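Putative transcription factor (Chaetomium thermophilum, PDB 5D5W) binds heat-shock-element DNA through an HSF-type winged-helix domain and probably regulates genes in response to osmotic and oxidative stress. Local coordinates at residues K7-L12 against D93-L98; S19-S24 against F30-N35; T41-P44 against K48-N51. One frame throughout, in Å; residues are numbered along the deposited sequence.

Contact 1 of 3, residues K7-L12 against D93-L98; sequences KLYKML and DRKDNL
Tyr9 carries almost the whole of this contact, reaching from helix 3-12 to the segment 93-98, where Lys95 and Leu98 receive its ring. Both methyls of Leu98 pack at the root of the ring: Leu98 CD1 rests 3.9 Å from Tyr9 CB and also touches CG, and Leu98 CD2 lies 4.1 Å from Tyr9 CD1. A CH-pi contact serves the outer half. Lys95 CG stands 4.2 Å from the centroid of the Tyr9 ring, off-centre and 29° from its normal, while Lys95 CB approaches Tyr9 OH to 3.6 Å. The lysine crosses the buried tyrosine at about a right angle; it is itself exposed, which suits a long chain with a charged end. The polar contribution comes from just before 93-98: Tyr9 OH is hydrogen-bonded to Ala92 O, which fixes the end of the ring. Tyr9 holds CG anti to the backbone N (chi1 -166°), an orientation that sends the ring outward from the helix to these partners. Its ring also meets that of Trp23. A buried tyrosine with a polar tip thereby joins helix 3-12 to the segment after the last strand, closing the two ends of the HSF-type winged-helix domain onto each other.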
loop_
_atom_site.group_PDB
_atom_site.type_symbol
_atom_site.label_atom_id
_atom_site.label_comp_id
_atom_site.label_asym_id
_atom_site.label_seq_id
_atom_site.Cartn_x
_atom_site.Cartn_y
_atom_site.Cartn_z
ATOM N N LYS B 7 -5.191 18.280 -9.001
ATOM C CA LYS B 7 -4.404 18.075 -7.789
ATOM C C LYS B 7 -3.164 17.221 -8.040
ATOM O O LYS B 7 -2.119 17.435 -7.427
ATOM C CB LYS B 7 -5.259 17.435 -6.698
ATOM C CG LYS B 7 -6.298 18.385 -6.119
ATOM C CD LYS B 7 -6.480 18.181 -4.618
ATOM C CE LYS B 7 -7.798 17.507 -4.262
ATOM N NZ LYS B 7 -8.846 18.527 -3.974
ATOM N N LEU B 8 -3.286 16.256 -8.940
ATOM C CA LEU B 8 -2.161 15.423 -9.324
ATOM C C LEU B 8 -1.111 16.294 -9.999
ATOM O O LEU B 8 0.039 16.317 -9.588
ATOM C CB LEU B 8 -2.637 14.326 -10.272
ATOM C CG LEU B 8 -1.638 13.260 -10.693
ATOM C CD1 LEU B 8 -1.160 12.480 -9.483
ATOM C CD2 LEU B 8 -2.287 12.331 -11.704
ATOM N N TYR B 9 -1.529 17.037 -11.019
ATOM C CA TYR B 9 -0.625 17.915 -11.761
ATOM C C TYR B 9 0.088 18.924 -10.860
ATOM O O TYR B 9 1.288 19.134 -11.003
ATOM C CB TYR B 9 -1.382 18.672 -12.856
ATOM C CG TYR B 9 -0.466 19.325 -13.867
ATOM C CD1 TYR B 9 -0.132 18.673 -15.051
ATOM C CD2 TYR B 9 0.080 20.594 -13.635
ATOM C CE1 TYR B 9 0.710 19.265 -15.979
ATOM C CE2 TYR B 9 0.927 21.193 -14.558
ATOM C CZ TYR B 9 1.242 20.527 -15.727
ATOM O OH TYR B 9 2.077 21.120 -16.655
ATOM N N LYS B 10 -0.666 19.545 -9.954
ATOM C CA LYS B 10 -0.143 20.580 -9.051
ATOM C C LYS B 10 0.863 20.007 -8.052
ATOM O O LYS B 10 1.836 20.666 -7.679
ATOM C CB LYS B 10 -1.295 21.270 -8.305
ATOM C CG LYS B 10 -0.937 22.643 -7.746
ATOM C CD LYS B 10 -2.155 23.542 -7.545
ATOM C CE LYS B 10 -2.933 23.198 -6.282
ATOM N NZ LYS B 10 -4.022 24.186 -6.000
ATOM N N MET B 11 0.615 18.772 -7.634
ATOM C CA MET B 11 1.527 18.019 -6.779
ATOM C C MET B 11 2.877 17.866 -7.483
ATOM O O MET B 11 3.938 17.997 -6.875
ATOM C CB MET B 11 0.921 16.633 -6.516
ATOM C CG MET B 11 1.321 15.940 -5.229
ATOM S SD MET B 11 0.512 14.329 -5.161
ATOM C CE MET B 11 1.386 13.491 -6.475
ATOM N N LEU B 12 2.813 17.591 -8.782
ATOM C CA LEU B 12 4.000 17.392 -9.596
ATOM C C LEU B 12 4.630 18.718 -10.027
ATOM O O LEU B 12 5.755 18.738 -10.523
ATOM C CB LEU B 12 3.642 16.553 -10.830
ATOM C CG LEU B 12 3.339 15.072 -10.576
ATOM C CD1 LEU B 12 2.494 14.468 -11.686
ATOM C CD2 LEU B 12 4.631 14.296 -10.419
ATOM N N ASP B 93 4.057 19.222 -20.253
ATOM C CA ASP B 93 3.775 20.391 -21.104
ATOM C C ASP B 93 2.293 20.495 -21.516
ATOM O O ASP B 93 1.748 21.597 -21.601
ATOM C CB ASP B 93 4.669 20.372 -22.350
ATOM C CG ASP B 93 4.842 18.978 -22.927
ATOM O OD1 ASP B 93 4.207 18.671 -23.962
ATOM O OD2 ASP B 93 5.599 18.180 -22.323
ATOM N N ARG B 94 1.650 19.356 -21.768
ATOM C CA ARG B 94 0.226 19.312 -22.121
ATOM C C ARG B 94 -0.660 19.578 -20.900
ATOM O O ARG B 94 -1.395 18.696 -20.448
ATOM C CB ARG B 94 -0.129 17.948 -22.730
ATOM C CG ARG B 94 0.579 17.626 -24.042
ATOM C CD ARG B 94 -0.179 18.143 -25.259
ATOM N NE ARG B 94 0.335 17.577 -26.511
ATOM C CZ ARG B 94 -0.241 17.715 -27.707
ATOM N NH1 ARG B 94 0.318 17.156 -28.777
ATOM N NH2 ARG B 94 -1.372 18.406 -27.846
ATOM N N LYS B 95 -0.591 20.802 -20.381
ATOM C CA LYS B 95 -1.331 21.203 -19.182
ATOM C C LYS B 95 -2.799 21.515 -19.484
ATOM O O LYS B 95 -3.630 21.513 -18.579
ATOM C CB LYS B 95 -0.670 22.431 -18.544
ATOM C CG LYS B 95 -1.295 22.876 -17.226
ATOM C CD LYS B 95 -0.835 24.264 -16.810
ATOM C CE LYS B 95 -1.858 24.932 -15.898
ATOM N NZ LYS B 95 -2.208 24.107 -14.708
ATOM N N ASP B 96 -3.111 21.810 -20.743
ATOM C CA ASP B 96 -4.491 22.120 -21.143
ATOM C C ASP B 96 -5.394 20.874 -21.214
ATOM O O ASP B 96 -6.613 20.977 -21.047
ATOM C CB ASP B 96 -4.521 22.892 -22.476
ATOM C CG ASP B 96 -3.694 22.229 -23.581
ATOM O OD1 ASP B 96 -3.409 21.013 -23.500
ATOM O OD2 ASP B 96 -3.328 22.942 -24.538
ATOM N N ASN B 97 -4.792 19.703 -21.430
ATOM C CA ASN B 97 -5.541 18.450 -21.607
ATOM C C ASN B 97 -6.087 17.818 -20.325
ATOM O O ASN B 97 -6.403 16.631 -20.322
ATOM C CB ASN B 97 -4.664 17.412 -22.333
ATOM C CG ASN B 97 -4.690 17.571 -23.840
ATOM O OD1 ASN B 97 -5.753 17.725 -24.444
ATOM N ND2 ASN B 97 -3.520 17.513 -24.459
ATOM N N LEU B 98 -6.231 18.595 -19.252
ATOM C CA LEU B 98 -6.537 18.021 -17.933
ATOM C C LEU B 98 -8.015 17.663 -17.723
ATOM O O LEU B 98 -8.329 16.686 -17.031
ATOM C CB LEU B 98 -6.034 18.939 -16.805
ATOM C CG LEU B 98 -4.517 19.196 -16.725
ATOM C CD1 LEU B 98 -4.168 19.789 -15.368
ATOM C CD2 LEU B 98 -3.666 17.959 -16.999
#

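Contact 2 of 3, residues S19-S24 against F30-N35; sequences SVVRWS and FVVLEN
Val21 and Val32 form a non-hydrogen-bonded pair of an antiparallel beta hairpin, the first two strands of the small sheet in this winged-helix domain. Their side chains lie alongside, pointing the same way. From Val21 CB, which lies 4.0 Å from Val31 O, the chain forks. CG1, anti to the backbone N (chi1 -180°), comes within 3.8 Å of Val31 O and also touches Val32 CG2. The other branch, CG2, packs on both methyls of Val32, with Val32 CG2 at 3.9 Å. Beta-branched valines suit extended strands, and here they form an apolar face against Phe38 of helix 35-46. Arg22 and Val31, the hydrogen-bonded pair, share two bonds: Arg22 N to Val31 O, and Val31 N to Arg22 O at 2.7 Å with an angle of 167° at the hydrogen. Leu33 N adds a third, to Val20 O. Arg22 directs its side chain to the same face as Val31, and its NH1 makes a weak bond to His18 O, just before the segment. Past the strand, Glu34 takes the N-cap position of helix 35-46, with its CB pointing toward 19-24. Its extended side chain brings OE1 to 3.7 Å from Val20 CG1.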
loop_
_atom_site.group_PDB
_atom_site.type_symbol
_atom_site.label_atom_id
_atom_site.label_comp_id
_atom_site.label_asym_id
_atom_site.label_seq_id
_atom_site.Cartn_x
_atom_site.Cartn_y
_atom_site.Cartn_z
ATOM N N SER B 19 12.157 14.843 -4.767
ATOM C CA SER B 19 12.857 13.608 -4.394
ATOM C C SER B 19 11.922 12.406 -4.288
ATOM O O SER B 19 12.333 11.273 -4.545
ATOM C CB SER B 19 13.582 13.808 -3.060
ATOM O OG SER B 19 12.674 14.240 -2.057
ATOM N N VAL B 20 10.669 12.669 -3.919
ATOM C CA VAL B 20 9.693 11.617 -3.636
ATOM C C VAL B 20 8.544 11.499 -4.655
ATOM O O VAL B 20 7.974 10.421 -4.804
ATOM C CB VAL B 20 9.115 11.771 -2.211
ATOM C CG1 VAL B 20 10.251 11.940 -1.204
ATOM C CG2 VAL B 20 8.148 12.943 -2.127
ATOM N N VAL B 21 8.189 12.592 -5.326
ATOM C CA VAL B 21 7.241 12.548 -6.445
ATOM C C VAL B 21 7.684 13.533 -7.527
ATOM O O VAL B 21 7.862 14.725 -7.241
ATOM C CB VAL B 21 5.805 12.925 -6.011
ATOM C CG1 VAL B 21 4.841 12.866 -7.193
ATOM C CG2 VAL B 21 5.321 12.006 -4.914
ATOM N N ARG B 22 7.846 13.044 -8.761
ATOM C CA ARG B 22 8.248 13.901 -9.885
ATOM C C ARG B 22 7.848 13.338 -11.246
ATOM O O ARG B 22 7.487 12.173 -11.360
ATOM C CB ARG B 22 9.765 14.124 -9.860
ATOM C CG ARG B 22 10.603 12.866 -10.070
ATOM C CD ARG B 22 12.084 13.207 -10.162
ATOM N NE ARG B 22 12.940 12.044 -10.398
ATOM C CZ ARG B 22 13.291 11.145 -9.474
ATOM N NH1 ARG B 22 12.849 11.236 -8.217
ATOM N NH2 ARG B 22 14.084 10.134 -9.815
ATOM N N TRP B 23 7.931 14.181 -12.272
ATOM C CA TRP B 23 7.762 13.748 -13.660
ATOM C C TRP B 23 8.927 12.862 -14.074
ATOM O O TRP B 23 10.067 13.064 -13.648
ATOM C CB TRP B 23 7.715 14.942 -14.624
ATOM C CG TRP B 23 6.513 15.833 -14.502
ATOM C CD1 TRP B 23 6.461 17.058 -13.906
ATOM C CD2 TRP B 23 5.197 15.578 -15.009
ATOM N NE1 TRP B 23 5.187 17.578 -13.993
ATOM C CE2 TRP B 23 4.394 16.690 -14.668
ATOM C CE3 TRP B 23 4.616 14.517 -15.712
ATOM C CZ2 TRP B 23 3.046 16.770 -15.004
ATOM C CZ3 TRP B 23 3.271 14.600 -16.054
ATOM C CH2 TRP B 23 2.506 15.720 -15.701
ATOM N N SER B 24 8.636 11.889 -14.924
ATOM C CA SER B 24 9.674 11.096 -15.557
ATOM C C SER B 24 10.443 12.007 -16.496
ATOM O O SER B 24 9.863 12.895 -17.113
ATOM C CB SER B 24 9.069 9.939 -16.351
ATOM O OG SER B 24 8.599 10.378 -17.613
ATOM N N PHE B 30 4.802 10.040 -14.620
ATOM C CA PHE B 30 5.311 10.516 -13.332
ATOM C C PHE B 30 5.694 9.348 -12.428
ATOM O O PHE B 30 5.262 8.212 -12.634
ATOM C CB PHE B 30 4.315 11.460 -12.635
ATOM C CG PHE B 30 3.178 10.762 -11.952
ATOM C CD1 PHE B 30 3.229 10.480 -10.590
ATOM C CD2 PHE B 30 2.055 10.391 -12.667
ATOM C CE1 PHE B 30 2.185 9.817 -9.961
ATOM C CE2 PHE B 30 1.007 9.744 -12.043
ATOM C CZ PHE B 30 1.069 9.454 -10.692
ATOM N N VAL B 31 6.530 9.652 -11.439
ATOM C CA VAL B 31 7.087 8.657 -10.536
ATOM C C VAL B 31 6.787 9.045 -9.103
ATOM O O VAL B 31 6.978 10.197 -8.734
ATOM C CB VAL B 31 8.616 8.583 -10.679
ATOM C CG1 VAL B 31 9.169 7.408 -9.887
ATOM C CG2 VAL B 31 9.012 8.475 -12.143
ATOM N N VAL B 32 6.311 8.083 -8.312
ATOM C CA VAL B 32 6.178 8.229 -6.857
ATOM C C VAL B 32 7.125 7.230 -6.198
ATOM O O VAL B 32 7.152 6.058 -6.563
ATOM C CB VAL B 32 4.735 7.981 -6.369
ATOM C CG1 VAL B 32 4.670 8.017 -4.850
ATOM C CG2 VAL B 32 3.783 9.012 -6.955
ATOM N N LEU B 33 7.889 7.701 -5.217
ATOM C CA LEU B 33 9.037 6.959 -4.694
ATOM C C LEU B 33 9.319 7.434 -3.279
ATOM O O LEU B 33 9.278 8.629 -3.026
ATOM C CB LEU B 33 10.253 7.207 -5.597
ATOM C CG LEU B 33 11.651 6.823 -5.103
ATOM C CD1 LEU B 33 11.697 5.349 -4.716
ATOM C CD2 LEU B 33 12.699 7.147 -6.165
ATOM N N GLU B 34 9.601 6.506 -2.365
ATOM C CA GLU B 34 9.769 6.819 -0.934
ATOM C C GLU B 34 8.373 6.941 -0.332
ATOM O O GLU B 34 7.943 8.015 0.110
ATOM C CB GLU B 34 10.618 8.088 -0.700
ATOM C CG GLU B 34 11.177 8.248 0.713
ATOM C CD GLU B 34 12.060 9.484 0.863
ATOM O OE1 GLU B 34 11.754 10.341 1.724
ATOM O OE2 GLU B 34 13.058 9.604 0.115
ATOM N N ASN B 35 7.674 5.809 -0.332
ATOM C CA ASN B 35 6.297 5.730 0.129
ATOM C C ASN B 35 6.096 6.246 1.555
ATOM O O ASN B 35 5.026 6.733 1.897
ATOM C CB ASN B 35 5.785 4.295 -0.013
ATOM C CG ASN B 35 5.453 3.932 -1.452
ATOM O OD1 ASN B 35 4.699 2.994 -1.700
ATOM N ND2 ASN B 35 6.008 4.677 -2.407
#

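Contact 3 of 3, residues T41-P44 against K48-N51; sequences TILP and KHSN. With nucleotides of chain A.
The imidazole of His49 is the flat group here, set between Leu43 of the helix and the DNA backbone. Along its edge, in the ring plane, lie Asn51 CA and OP1 of DT3 of chain A, the latter 3.3 Å from His49 CD2. Two other neighbours approach obliquely: OP2 of DT4 of chain A, and the CD1 methyl of Leu43, 4.1 Å from His49 CE1. His49 takes the chi1 of 61° that sets CG between backbone N and carbonyl carbon, which folds the ring back to Leu43 although its CB bond points away from the helix. Leu43 CD1 also packs against Asn51 O, 3.6 Å off, and Leu43 CB against His49 O. Beside it, Pro44 CG meets Ser50 CB at 3.7 Å. Lacking an N-H, Pro44 cannot continue the helical bonding, and the helix is kinked there; it has none to offer His49 O either, which instead receives a CA-H...O contact from Pro44 CA at 3.5 Å.

Asn51 N donates to His49 ND1 over 3.2 Å, coming from 22° out of the ring plane. The bond between ND1 and Asn51 O is bent and weak. Asn51 itself occupies the N-cap of helix 52-61, its OD1 reaching Ala53 N in a weak bond. The backbone touches DNA directly: Lys48 N donates to OP1 of DT3 of chain A at 2.9 Å, nearly straight at 161°.

The turn of this helix-turn-helix thus binds the DT3 phosphate by one backbone N-H, while His49 and Asn51 pack against the DT4 phosphate. Lys48 also lays CB and CG against OP1 of DT3 and packs on a further phosphate, where its positive charge would suit the DNA. The chemistry is consistent with backbone recognition that does not depend on base sequence.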
loop_
_atom_site.group_PDB
_atom_site.type_symbol
_atom_site.label_atom_id
_atom_site.label_comp_id
_atom_site.label_asym_id
_atom_site.label_seq_id
_atom_site.Cartn_x
_atom_site.Cartn_y
_atom_site.Cartn_z
ATOM N N THR B 41 3.016 12.286 4.329
ATOM C CA THR B 41 3.165 13.749 4.357
ATOM C C THR B 41 2.445 14.474 3.225
ATOM O O THR B 41 1.788 15.484 3.453
ATOM C CB THR B 41 4.652 14.148 4.277
ATOM O OG1 THR B 41 5.409 13.384 5.224
ATOM C CG2 THR B 41 4.833 15.638 4.546
ATOM N N ILE B 42 2.582 13.956 2.009
ATOM C CA ILE B 42 2.098 14.632 0.800
ATOM C C ILE B 42 0.666 14.222 0.427
ATOM O O ILE B 42 -0.176 15.075 0.115
ATOM C CB ILE B 42 3.055 14.371 -0.377
ATOM C CG1 ILE B 42 4.464 14.842 -0.001
ATOM C CG2 ILE B 42 2.575 15.097 -1.623
ATOM C CD1 ILE B 42 5.565 14.249 -0.845
ATOM N N LEU B 43 0.376 12.925 0.470
ATOM C CA LEU B 43 -1.000 12.482 0.228
ATOM C C LEU B 43 -2.009 13.274 1.054
ATOM O O LEU B 43 -2.963 13.797 0.497
ATOM C CB LEU B 43 -1.171 10.980 0.483
ATOM C CG LEU B 43 -0.943 10.059 -0.707
ATOM C CD1 LEU B 43 -1.225 8.620 -0.298
ATOM C CD2 LEU B 43 -1.817 10.467 -1.888
ATOM N N PRO B 44 -1.788 13.399 2.375
ATOM C CA PRO B 44 -2.768 14.113 3.197
ATOM C C PRO B 44 -2.812 15.621 2.959
ATOM O O PRO B 44 -3.814 16.265 3.304
ATOM C CB PRO B 44 -2.319 13.826 4.638
ATOM C CG PRO B 44 -1.173 12.878 4.555
ATOM C CD PRO B 44 -0.626 12.969 3.170
ATOM N N LYS B 48 -7.802 13.441 0.883
ATOM C CA LYS B 48 -8.556 13.235 2.122
ATOM C C LYS B 48 -8.172 11.932 2.850
ATOM O O LYS B 48 -8.976 11.373 3.604
ATOM C CB LYS B 48 -10.064 13.238 1.820
ATOM C CG LYS B 48 -10.553 14.365 0.909
ATOM C CD LYS B 48 -12.036 14.188 0.584
ATOM C CE LYS B 48 -12.553 15.209 -0.426
ATOM N NZ LYS B 48 -13.993 14.994 -0.778
ATOM N N HIS B 49 -6.944 11.465 2.636
ATOM C CA HIS B 49 -6.476 10.198 3.204
ATOM C C HIS B 49 -4.950 10.172 3.199
ATOM O O HIS B 49 -4.321 11.076 2.661
ATOM C CB HIS B 49 -6.985 9.028 2.365
ATOM C CG HIS B 49 -6.494 9.066 0.956
ATOM N ND1 HIS B 49 -5.489 8.250 0.491
ATOM C CD2 HIS B 49 -6.843 9.860 -0.081
ATOM C CE1 HIS B 49 -5.246 8.530 -0.776
ATOM N NE2 HIS B 49 -6.056 9.503 -1.149
ATOM N N SER B 50 -4.366 9.131 3.783
ATOM C CA SER B 50 -2.908 8.945 3.778
ATOM C C SER B 50 -2.630 7.480 3.493
ATOM O O SER B 50 -1.821 6.820 4.158
ATOM C CB SER B 50 -2.300 9.365 5.121
ATOM O OG SER B 50 -2.521 8.389 6.124
ATOM N N ASN B 51 -3.317 7.003 2.466
ATOM C CA ASN B 51 -3.466 5.589 2.157
ATOM C C ASN B 51 -3.092 5.465 0.686
ATOM O O ASN B 51 -3.738 6.058 -0.183
ATOM C CB ASN B 51 -4.923 5.170 2.432
ATOM C CG ASN B 51 -5.167 3.683 2.265
ATOM O OD1 ASN B 51 -4.436 2.976 1.561
ATOM N ND2 ASN B 51 -6.222 3.200 2.907
ATOM P P DT A 3 -9.881 10.882 -2.035
ATOM O OP1 DT A 3 -9.168 11.874 -1.187
ATOM O OP2 DT A 3 -9.223 10.335 -3.254
ATOM O "O5'" DT A 3 -10.330 9.665 -1.117
ATOM C "C5'" DT A 3 -11.047 9.925 0.097
ATOM C "C4'" DT A 3 -11.522 8.628 0.705
ATOM O "O4'" DT A 3 -12.516 8.031 -0.154
ATOM C "C3'" DT A 3 -10.430 7.574 0.893
ATOM O "O3'" DT A 3 -10.420 7.179 2.264
ATOM C "C2'" DT A 3 -10.846 6.440 -0.029
ATOM C "C1'" DT A 3 -12.343 6.634 -0.146
ATOM N N1 DT A 3 -12.955 6.102 -1.381
ATOM C C2 DT A 3 -14.049 5.270 -1.289
ATOM O O2 DT A 3 -14.537 4.925 -0.224
ATOM N N3 DT A 3 -14.550 4.849 -2.494
ATOM C C4 DT A 3 -14.070 5.162 -3.752
ATOM O O4 DT A 3 -14.615 4.698 -4.748
ATOM C C5 DT A 3 -12.926 6.045 -3.772
ATOM C C7 DT A 3 -12.346 6.452 -5.090
ATOM C C6 DT A 3 -12.435 6.466 -2.603
ATOM P P DT A 4 -9.349 6.138 2.788
ATOM O OP1 DT A 4 -9.031 6.495 4.191
ATOM O OP2 DT A 4 -8.267 6.023 1.774
ATOM O "O5'" DT A 4 -10.161 4.765 2.812
ATOM C "C5'" DT A 4 -11.405 4.658 3.527
ATOM C "C4'" DT A 4 -12.006 3.288 3.317
ATOM O "O4'" DT A 4 -12.571 3.178 1.987
ATOM C "C3'" DT A 4 -11.009 2.138 3.451
ATOM O "O3'" DT A 4 -11.545 1.180 4.363
ATOM C "C2'" DT A 4 -10.884 1.582 2.043
ATOM C "C1'" DT A 4 -12.242 1.912 1.452
ATOM N N1 DT A 4 -12.309 2.010 -0.022
ATOM C C2 DT A 4 -13.394 1.452 -0.661
ATOM O O2 DT A 4 -14.290 0.868 -0.071
ATOM N N3 DT A 4 -13.384 1.588 -2.025
ATOM C C4 DT A 4 -12.432 2.228 -2.793
ATOM O O4 DT A 4 -12.570 2.291 -4.011
ATOM C C5 DT A 4 -11.328 2.795 -2.059
ATOM C C7 DT A 4 -10.238 3.484 -2.812
ATOM C C6 DT A 4 -11.324 2.663 -0.729
#

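The three contacts touch one another through apolar side chains. Contact 1 closes a loop of chain within which contacts 2 and 3 follow in series. Helix 3-12 packs on the hairpin directly: Leu12 CD2 lies 3.5 Å from Val21 CG1, and Tyr9 CE1 is 3.6 Å from Trp23 CZ2. The same helix reaches contact 3 through Met11 CG and Ile42 CG2, 3.9 Å apart, while Val20 packs on Ile42 from the hairpin. Centres of contacts 1 and 3 are about 19 Å apart, and contact 2 is about 15 Å from each. Contact 3 meets the DNA phosphates; the nearest atoms of contacts 1 and 2 stay about 7 and 10 Å from the nucleic acid.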